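Local structure of PHD finger protein 14 (Danio rerio, 7D86) at residues A[160-172]-A[184-198]. The protein binds histone H3, preferentially unmodified, through the zinc-finger PZP domain held in this chain, and represses PDGFRA expression. Residues are numbered along the deposited sequence; the frame is centred on the assembly and turned at random.
Sequences TCAQREGLLSEAA and YCKQHADRFDRKWKR. With ZN (zinc ion), chain B; ZN (zinc ion), chain D.
Arg194 reaches Glu165 twice, at the backbone and at the carboxylate. NE and NH1 both donate to Glu165 O in the guanidinium plane: NE, at 2.9 Å from that oxygen, lies almost straight beyond the carbonyl bond, while the longer NH1 bond uses a lone pair. Glu165 OE1 also forms a salt bridge with Arg194 NH1 (3.0 Å), the carboxylate and guanidinium planes 44° apart. The glutamate chain, bent at chi2 (-66°), brings OE1 there and to Lys186 NZ, 3.5 Å away. Arg198 lays its CG against Glu165 O, and OE1 lies over one face of its guanidinium in a long, purely electrostatic contact. The extended Lys197 chain delivers NZ to Leu168 O (2.8 Å), above the carbonyl plane. A water links Lys197 NZ to Gly166 O, and another joins Ser169 OG to Asp193 OD2. Apolar packing centres on Leu167, whose CD2 meets Ala189 CB at 3.9 Å and lies beside the Arg194 chain; a weak hydrogen bond runs from Tyr184 N to Leu167 O. Gly166 ends helix 159-164 in a Schellman motif with positive phi, and a CB there would clash with Arg194 O and Arg198 CG. Helix 191-204 thus packs closely on the turn between helix 159-164 and strand 168-170 of the second PHD finger. Cys161 binds one zinc with Cys131, Cys134 and His158; Cys185 and His188 bind another with Cys148 and Cys153. A leucine in place of Arg194 has no N-H to give, and would probably leave Glu165 O without its two-pronged grip and the carboxylate without its closest cationic partner. The contact thus joins helix 191-204 to the zinc-bound finger through backbone carbonyls held by cationic side chains, with one carboxylate probably offsetting part of the clustered positive charge.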
ATOM      1  N   THR A 160       2.452  -1.399  -4.962  1.00 26.32           N
ATOM      2  CA  THR A 160       3.330  -2.179  -4.095  1.00 28.60           C
ATOM      3  C   THR A 160       4.725  -2.340  -4.684  1.00 28.62           C
ATOM      4  O   THR A 160       5.699  -2.476  -3.932  1.00 28.25           O
ATOM      5  CB  THR A 160       2.712  -3.549  -3.809  1.00 29.11           C
ATOM      6  OG1 THR A 160       2.268  -4.146  -5.034  1.00 29.34           O
ATOM      7  CG2 THR A 160       1.521  -3.398  -2.864  1.00 31.51           C
ATOM      8  N   CYS A 161       4.840  -2.334  -6.013  1.00 26.81           N
ATOM      9  CA  CYS A 161       6.157  -2.332  -6.634  1.00 29.69           C
ATOM     10  C   CYS A 161       6.883  -1.024  -6.348  1.00 30.75           C
ATOM     11  O   CYS A 161       8.076  -1.022  -6.024  1.00 30.40           O
ATOM     12  CB  CYS A 161       6.029  -2.578  -8.141  1.00 31.18           C
ATOM     13  SG  CYS A 161       5.491  -4.274  -8.593  1.00 32.14           S
ATOM     14  N   ALA A 162       6.164   0.099  -6.436  1.00 25.79           N
ATOM     15  CA  ALA A 162       6.746   1.378  -6.046  1.00 29.08           C
ATOM     16  C   ALA A 162       7.063   1.399  -4.558  1.00 30.86           C
ATOM     17  O   ALA A 162       8.089   1.952  -4.141  1.00 29.93           O
ATOM     18  CB  ALA A 162       5.794   2.523  -6.417  1.00 26.31           C
ATOM     19  N   GLN A 163       6.200   0.793  -3.737  1.00 26.81           N
ATOM     20  CA  GLN A 163       6.463   0.775  -2.302  1.00 26.79           C
ATOM     21  C   GLN A 163       7.786   0.080  -2.011  1.00 28.70           C
ATOM     22  O   GLN A 163       8.575   0.542  -1.177  1.00 31.29           O
ATOM     23  CB  GLN A 163       5.317   0.076  -1.556  1.00 28.87           C
ATOM     24  CG  GLN A 163       5.433   0.158  -0.037  1.00 32.40           C
ATOM     25  CD  GLN A 163       4.415  -0.707   0.693  1.00 38.91           C
ATOM     26  OE1 GLN A 163       4.089  -1.811   0.257  1.00 37.30           O
ATOM     27  NE2 GLN A 163       3.911  -0.201   1.813  1.00 36.84           N
ATOM     28  N   ARG A 164       8.042  -1.027  -2.709  1.00 28.68           N
ATOM     29  CA  ARG A 164       9.260  -1.801  -2.499  1.00 30.50           C
ATOM     30  C   ARG A 164      10.494  -0.982  -2.840  1.00 31.59           C
ATOM     31  O   ARG A 164      11.541  -1.121  -2.196  1.00 31.30           O
ATOM     32  CB  ARG A 164       9.202  -3.076  -3.344  1.00 32.35           C
ATOM     33  CG  ARG A 164      10.426  -3.953  -3.288  1.00 36.41           C
ATOM     34  CD  ARG A 164      10.373  -5.048  -4.349  1.00 41.04           C
ATOM     35  NE  ARG A 164      10.713  -4.514  -5.666  1.00 54.97           N
ATOM     36  CZ  ARG A 164       9.889  -4.493  -6.709  1.00 63.42           C
ATOM     37  NH1 ARG A 164       8.669  -5.003  -6.605  1.00 61.76           N
ATOM     38  NH2 ARG A 164      10.293  -3.976  -7.862  1.00 70.78           N
ATOM     39  N   GLU A 165      10.393  -0.131  -3.848  1.00 29.47           N
ATOM     40  CA  GLU A 165      11.520   0.696  -4.266  1.00 27.19           C
ATOM     41  C   GLU A 165      11.624   2.004  -3.483  1.00 30.44           C
ATOM     42  O   GLU A 165      12.490   2.836  -3.805  1.00 29.16           O
ATOM     43  CB  GLU A 165      11.413   0.986  -5.766  1.00 31.96           C
ATOM     44  CG  GLU A 165      11.622  -0.237  -6.649  1.00 36.80           C
ATOM     45  CD  GLU A 165      13.043  -0.777  -6.570  1.00 50.79           C
ATOM     46  OE1 GLU A 165      13.963  -0.005  -6.225  1.00 54.11           O
ATOM     47  OE2 GLU A 165      13.245  -1.978  -6.845  1.00 58.06           O
ATOM     48  N   GLY A 166      10.778   2.201  -2.472  1.00 27.37           N
ATOM     49  CA  GLY A 166      10.860   3.384  -1.634  1.00 26.90           C
ATOM     50  C   GLY A 166      10.286   4.631  -2.277  1.00 24.25           C
ATOM     51  O   GLY A 166      10.726   5.743  -1.967  1.00 28.56           O
ATOM     52  N   LEU A 167       9.312   4.478  -3.164  1.00 26.90           N
ATOM     53  CA  LEU A 167       8.852   5.576  -4.013  1.00 24.10           C
ATOM     54  C   LEU A 167       7.542   6.211  -3.554  1.00 30.51           C
ATOM     55  O   LEU A 167       7.141   7.237  -4.111  1.00 29.38           O
ATOM     56  CB  LEU A 167       8.697   5.083  -5.458  1.00 25.19           C
ATOM     57  CG  LEU A 167       9.961   4.459  -6.059  1.00 29.11           C
ATOM     58  CD1 LEU A 167       9.694   4.003  -7.480  1.00 30.27           C
ATOM     59  CD2 LEU A 167      11.105   5.467  -6.031  1.00 30.37           C
ATOM     60  N   LEU A 168       6.860   5.638  -2.565  1.00 27.59           N
ATOM     61  CA  LEU A 168       5.578   6.160  -2.104  1.00 26.27           C
ATOM     62  C   LEU A 168       5.805   7.132  -0.959  1.00 29.48           C
ATOM     63  O   LEU A 168       6.559   6.839  -0.026  1.00 29.57           O
ATOM     64  CB  LEU A 168       4.650   5.033  -1.643  1.00 26.72           C
ATOM     65  CG  LEU A 168       4.356   3.902  -2.626  1.00 26.04           C
ATOM     66  CD1 LEU A 168       3.372   2.912  -2.009  1.00 25.74           C
ATOM     67  CD2 LEU A 168       3.808   4.468  -3.942  1.00 25.82           C
ATOM     68  N   SER A 169       5.151   8.293  -1.038  1.00 27.33           N
ATOM     69  CA  SER A 169       5.258   9.324  -0.019  1.00 29.28           C
ATOM     70  C   SER A 169       3.874   9.758   0.436  1.00 28.94           C
ATOM     71  O   SER A 169       2.892   9.666  -0.306  1.00 27.70           O
ATOM     72  CB  SER A 169       6.035  10.556  -0.535  1.00 33.14           C
ATOM     73  OG  SER A 169       7.329  10.206  -0.991  1.00 34.62           O
ATOM     74  N   GLU A 170       3.808  10.244   1.670  1.00 30.36           N
ATOM     75  CA  GLU A 170       2.614  10.901   2.185  1.00 31.24           C
ATOM     76  C   GLU A 170       3.025  12.271   2.700  1.00 34.83           C
ATOM     77  O   GLU A 170       3.910  12.370   3.553  1.00 34.92           O
ATOM     78  CB  GLU A 170       1.952  10.084   3.297  1.00 34.17           C
ATOM     79  CG  GLU A 170       0.698  10.741   3.876  1.00 39.39           C
ATOM     80  CD  GLU A 170       0.061   9.922   4.993  1.00 51.32           C
ATOM     81  OE1 GLU A 170      -1.056  10.276   5.426  1.00 56.68           O
ATOM     82  OE2 GLU A 170       0.672   8.926   5.434  1.00 50.73           O
ATOM     83  N   ALA A 171       2.395  13.322   2.178  1.00 32.09           N
ATOM     84  CA  ALA A 171       2.687  14.669   2.645  1.00 32.55           C
ATOM     85  C   ALA A 171       2.255  14.841   4.098  1.00 33.52           C
ATOM     86  O   ALA A 171       1.271  14.252   4.554  1.00 33.17           O
ATOM     87  CB  ALA A 171       1.984  15.707   1.761  1.00 32.16           C
ATOM     88  N   ALA A 172       3.003  15.658   4.834  1.00 34.60           N
ATOM     89  CA  ALA A 172       2.610  15.949   6.203  1.00 39.47           C
ATOM     90  C   ALA A 172       1.330  16.784   6.234  1.00 43.28           C
ATOM     91  O   ALA A 172       0.978  17.473   5.270  1.00 42.86           O
ATOM     92  CB  ALA A 172       3.729  16.677   6.940  1.00 42.25           C
ATOM     93  N   TYR A 184       6.860   9.117  -6.809  1.00 31.85           N
ATOM     94  CA  TYR A 184       7.839   9.560  -7.795  1.00 30.00           C
ATOM     95  C   TYR A 184       8.595   8.360  -8.339  1.00 32.65           C
ATOM     96  O   TYR A 184       8.938   7.439  -7.589  1.00 30.43           O
ATOM     97  CB  TYR A 184       8.854  10.538  -7.200  1.00 29.24           C
ATOM     98  CG  TYR A 184       8.321  11.886  -6.771  1.00 29.31           C
ATOM     99  CD1 TYR A 184       7.356  12.555  -7.511  1.00 33.43           C
ATOM    100  CD2 TYR A 184       8.806  12.497  -5.624  1.00 37.11           C
ATOM    101  CE1 TYR A 184       6.883  13.802  -7.110  1.00 34.72           C
ATOM    102  CE2 TYR A 184       8.351  13.727  -5.215  1.00 37.83           C
ATOM    103  CZ  TYR A 184       7.386  14.376  -5.956  1.00 32.89           C
ATOM    104  OH  TYR A 184       6.939  15.591  -5.519  1.00 36.52           O
ATOM    105  N   CYS A 185       8.889   8.380  -9.636  1.00 25.16           N
ATOM    106  CA  CYS A 185       9.747   7.328 -10.159  1.00 25.71           C
ATOM    107  C   CYS A 185      11.153   7.482  -9.574  1.00 26.58           C
ATOM    108  O   CYS A 185      11.466   8.466  -8.894  1.00 27.59           O
ATOM    109  CB  CYS A 185       9.793   7.378 -11.684  1.00 26.59           C
ATOM    110  SG  CYS A 185      10.657   8.842 -12.314  1.00 30.59           S
ATOM    111  N   LYS A 186      12.016   6.505  -9.856  1.00 28.10           N
ATOM    112  CA  LYS A 186      13.373   6.551  -9.309  1.00 26.85           C
ATOM    113  C   LYS A 186      14.127   7.794  -9.768  1.00 28.24           C
ATOM    114  O   LYS A 186      14.948   8.337  -9.022  1.00 28.84           O
ATOM    115  CB  LYS A 186      14.154   5.303  -9.710  1.00 25.89           C
ATOM    116  CG  LYS A 186      13.618   3.999  -9.137  1.00 26.34           C
ATOM    117  CD  LYS A 186      14.498   2.839  -9.570  1.00 32.64           C
ATOM    118  CE  LYS A 186      13.868   1.502  -9.216  1.00 42.74           C
ATOM    119  NZ  LYS A 186      14.703   0.355  -9.674  1.00 46.98           N
ATOM    120  N   GLN A 187      13.873   8.255 -10.989  1.00 30.86           N
ATOM    121  CA  GLN A 187      14.615   9.417 -11.469  1.00 35.16           C
ATOM    122  C   GLN A 187      14.229  10.685 -10.718  1.00 29.23           C
ATOM    123  O   GLN A 187      15.057  11.590 -10.569  1.00 30.08           O
ATOM    124  CB  GLN A 187      14.398   9.602 -12.968  1.00 42.69           C
ATOM    125  CG  GLN A 187      15.337  10.614 -13.596  1.00 53.30           C
ATOM    126  CD  GLN A 187      15.088  10.797 -15.080  1.00 60.74           C
ATOM    127  OE1 GLN A 187      14.090  10.317 -15.621  1.00 60.72           O
ATOM    128  NE2 GLN A 187      15.996  11.497 -15.746  1.00 67.28           N
ATOM    129  N   HIS A 188      13.003  10.758 -10.206  1.00 26.93           N
ATOM    130  CA  HIS A 188      12.485  11.987  -9.621  1.00 25.73           C
ATOM    131  C   HIS A 188      12.310  11.928  -8.111  1.00 26.66           C
ATOM    132  O   HIS A 188      11.860  12.912  -7.516  1.00 28.58           O
ATOM    133  CB  HIS A 188      11.154  12.343 -10.295  1.00 26.11           C
ATOM    134  CG  HIS A 188      11.296  12.654 -11.755  1.00 32.26           C
ATOM    135  ND1 HIS A 188      10.474  12.110 -12.718  1.00 34.10           N
ATOM    136  CD2 HIS A 188      12.173  13.449 -12.415  1.00 36.34           C
ATOM    137  CE1 HIS A 188      10.836  12.555 -13.908  1.00 33.20           C
ATOM    138  NE2 HIS A 188      11.862  13.373 -13.752  1.00 34.83           N
ATOM    139  N   ALA A 189      12.659  10.817  -7.477  1.00 29.10           N
ATOM    140  CA  ALA A 189      12.384  10.634  -6.061  1.00 34.00           C
ATOM    141  C   ALA A 189      13.403  11.368  -5.194  1.00 33.42           C
ATOM    142  O   ALA A 189      14.527  11.646  -5.606  1.00 31.54           O
ATOM    143  CB  ALA A 189      12.398   9.153  -5.701  1.00 32.72           C
ATOM    144  N   ASP A 190      12.983  11.676  -3.970  1.00 29.72           N
ATOM    145  CA  ASP A 190      13.897  12.127  -2.931  1.00 29.13           C
ATOM    146  C   ASP A 190      14.809  10.970  -2.545  1.00 32.00           C
ATOM    147  O   ASP A 190      14.332   9.939  -2.056  1.00 28.45           O
ATOM    148  CB  ASP A 190      13.097  12.616  -1.727  1.00 33.62           C
ATOM    149  CG  ASP A 190      13.961  13.248  -0.655  1.00 40.80           C
ATOM    150  OD1 ASP A 190      14.815  12.546  -0.077  1.00 47.84           O
ATOM    151  OD2 ASP A 190      13.781  14.454  -0.392  1.00 46.95           O
ATOM    152  N   ARG A 191      16.119  11.131  -2.755  1.00 29.42           N
ATOM    153  CA  ARG A 191      17.029  10.001  -2.543  1.00 32.14           C
ATOM    154  C   ARG A 191      17.073   9.579  -1.077  1.00 31.69           C
ATOM    155  O   ARG A 191      17.152   8.379  -0.768  1.00 30.51           O
ATOM    156  CB  ARG A 191      18.435  10.340  -3.037  1.00 29.67           C
ATOM    157  CG  ARG A 191      19.315   9.106  -3.242  1.00 31.47           C
ATOM    158  CD  ARG A 191      20.743   9.467  -3.674  1.00 30.51           C
ATOM    159  NE  ARG A 191      20.737  10.379  -4.817  1.00 35.18           N
ATOM    160  CZ  ARG A 191      20.789   9.990  -6.087  1.00 32.80           C
ATOM    161  NH1 ARG A 191      20.851   8.702  -6.383  1.00 31.67           N
ATOM    162  NH2 ARG A 191      20.780  10.891  -7.063  1.00 32.26           N
ATOM    163  N   PHE A 192      17.042  10.547  -0.159  1.00 26.65           N
ATOM    164  CA  PHE A 192      17.030  10.217   1.264  1.00 29.44           C
ATOM    165  C   PHE A 192      15.795   9.403   1.625  1.00 34.87           C
ATOM    166  O   PHE A 192      15.879   8.376   2.318  1.00 34.36           O
ATOM    167  CB  PHE A 192      17.076  11.496   2.099  1.00 31.10           C
ATOM    168  CG  PHE A 192      16.957  11.243   3.575  1.00 38.69           C
ATOM    169  CD1 PHE A 192      18.070  10.893   4.318  1.00 43.64           C
ATOM    170  CD2 PHE A 192      15.733  11.349   4.218  1.00 38.40           C
ATOM    171  CE1 PHE A 192      17.965  10.660   5.676  1.00 45.20           C
ATOM    172  CE2 PHE A 192      15.626  11.113   5.576  1.00 37.92           C
ATOM    173  CZ  PHE A 192      16.736  10.771   6.301  1.00 41.65           C
ATOM    174  N   ASP A 193      14.630   9.860   1.160  1.00 30.50           N
ATOM    175  CA  ASP A 193      13.380   9.174   1.464  1.00 31.59           C
ATOM    176  C   ASP A 193      13.365   7.767   0.890  1.00 30.30           C
ATOM    177  O   ASP A 193      12.942   6.825   1.568  1.00 31.08           O
ATOM    178  CB  ASP A 193      12.198   9.989   0.934  1.00 34.42           C
ATOM    179  CG  ASP A 193      11.842  11.139   1.844  1.00 45.23           C
ATOM    180  OD1 ASP A 193      12.374  11.182   2.979  1.00 52.43           O
ATOM    181  OD2 ASP A 193      11.033  11.998   1.429  1.00 47.77           O
ATOM    182  N   ARG A 194      13.826   7.600  -0.353  1.00 30.27           N
ATOM    183  CA  ARG A 194      13.937   6.258  -0.927  1.00 30.36           C
ATOM    184  C   ARG A 194      14.774   5.344  -0.053  1.00 31.91           C
ATOM    185  O   ARG A 194      14.432   4.172   0.146  1.00 32.45           O
ATOM    186  CB  ARG A 194      14.580   6.303  -2.311  1.00 31.67           C
ATOM    187  CG  ARG A 194      13.664   6.510  -3.464  1.00 40.47           C
ATOM    188  CD  ARG A 194      14.414   6.136  -4.725  1.00 40.21           C
ATOM    189  NE  ARG A 194      14.357   4.698  -4.951  1.00 36.78           N
ATOM    190  CZ  ARG A 194      15.207   4.022  -5.713  1.00 33.72           C
ATOM    191  NH1 ARG A 194      15.055   2.718  -5.864  1.00 37.38           N
ATOM    192  NH2 ARG A 194      16.218   4.645  -6.308  1.00 34.75           N
ATOM    193  N   LYS A 195      15.893   5.857   0.453  1.00 30.23           N
ATOM    194  CA  LYS A 195      16.855   5.004   1.140  1.00 35.57           C
ATOM    195  C   LYS A 195      16.249   4.381   2.397  1.00 32.50           C
ATOM    196  O   LYS A 195      16.319   3.163   2.597  1.00 32.13           O
ATOM    197  CB  LYS A 195      18.115   5.808   1.458  1.00 40.78           C
ATOM    198  CG  LYS A 195      19.194   5.638   0.397  1.00 49.65           C
ATOM    199  CD  LYS A 195      20.505   6.293   0.796  1.00 51.37           C
ATOM    200  CE  LYS A 195      20.429   7.793   0.631  1.00 48.91           C
ATOM    201  NZ  LYS A 195      21.728   8.387   0.175  1.00 46.20           N
ATOM    202  N   TRP A 196      15.641   5.193   3.262  1.00 32.00           N
ATOM    203  CA  TRP A 196      15.123   4.597   4.492  1.00 36.11           C
ATOM    204  C   TRP A 196      13.830   3.827   4.241  1.00 35.01           C
ATOM    205  O   TRP A 196      13.541   2.862   4.960  1.00 30.80           O
ATOM    206  CB  TRP A 196      14.943   5.650   5.593  1.00 31.81           C
ATOM    207  CG  TRP A 196      13.868   6.682   5.368  1.00 33.53           C
ATOM    208  CD1 TRP A 196      14.039   7.961   4.930  1.00 34.71           C
ATOM    209  CD2 TRP A 196      12.462   6.524   5.609  1.00 36.76           C
ATOM    210  NE1 TRP A 196      12.825   8.609   4.877  1.00 35.92           N
ATOM    211  CE2 TRP A 196      11.842   7.746   5.286  1.00 38.31           C
ATOM    212  CE3 TRP A 196      11.669   5.466   6.065  1.00 36.04           C
ATOM    213  CZ2 TRP A 196      10.468   7.938   5.399  1.00 44.12           C
ATOM    214  CZ3 TRP A 196      10.311   5.656   6.180  1.00 39.65           C
ATOM    215  CH2 TRP A 196       9.719   6.884   5.842  1.00 44.80           C
ATOM    216  N   LYS A 197      13.063   4.190   3.208  1.00 30.03           N
ATOM    217  CA  LYS A 197      11.872   3.402   2.893  1.00 28.28           C
ATOM    218  C   LYS A 197      12.242   2.039   2.318  1.00 30.89           C
ATOM    219  O   LYS A 197      11.639   1.022   2.680  1.00 29.28           O
ATOM    220  CB  LYS A 197      10.958   4.156   1.927  1.00 28.71           C
ATOM    221  CG  LYS A 197      10.295   5.363   2.549  1.00 29.14           C
ATOM    222  CD  LYS A 197       9.691   6.257   1.468  1.00 26.87           C
ATOM    223  CE  LYS A 197       9.002   7.455   2.097  1.00 33.99           C
ATOM    224  NZ  LYS A 197       8.592   8.456   1.073  1.00 36.24           N
ATOM    225  N   ARG A 198      13.214   1.997   1.400  1.00 30.15           N
ATOM    226  CA  ARG A 198      13.657   0.704   0.883  1.00 36.72           C
ATOM    227  C   ARG A 198      14.202  -0.168   2.009  1.00 37.29           C
ATOM    228  O   ARG A 198      13.948  -1.380   2.051  1.00 35.94           O
ATOM    229  CB  ARG A 198      14.721   0.896  -0.196  1.00 42.10           C
ATOM    230  CG  ARG A 198      14.203   1.463  -1.491  1.00 51.57           C
ATOM    231  CD  ARG A 198      15.328   1.668  -2.494  1.00 55.97           C
ATOM    232  NE  ARG A 198      15.824   0.406  -3.037  1.00 58.46           N
ATOM    233  CZ  ARG A 198      16.919   0.291  -3.780  1.00 65.20           C
ATOM    234  NH1 ARG A 198      17.644   1.361  -4.063  1.00 64.87           N
ATOM    235  NH2 ARG A 198      17.295  -0.897  -4.232  1.00 72.56           N
TER
HETATM  236 ZN    ZN B 501       9.132  10.540 -12.812  1.00 32.86          ZN
HETATM  237 ZN    ZN D 503       4.655  -4.341 -10.749  1.00 34.37          ZN
HETATM  238  O   HOH W   1      10.268   8.289  -1.377  1.00 30.28           O
HETATM  239  O   HOH W   2       9.375  12.122  -1.055  1.00 38.42           O
HETATM  240  O   HOH W   3       6.181   9.534   3.341  1.00 43.84           O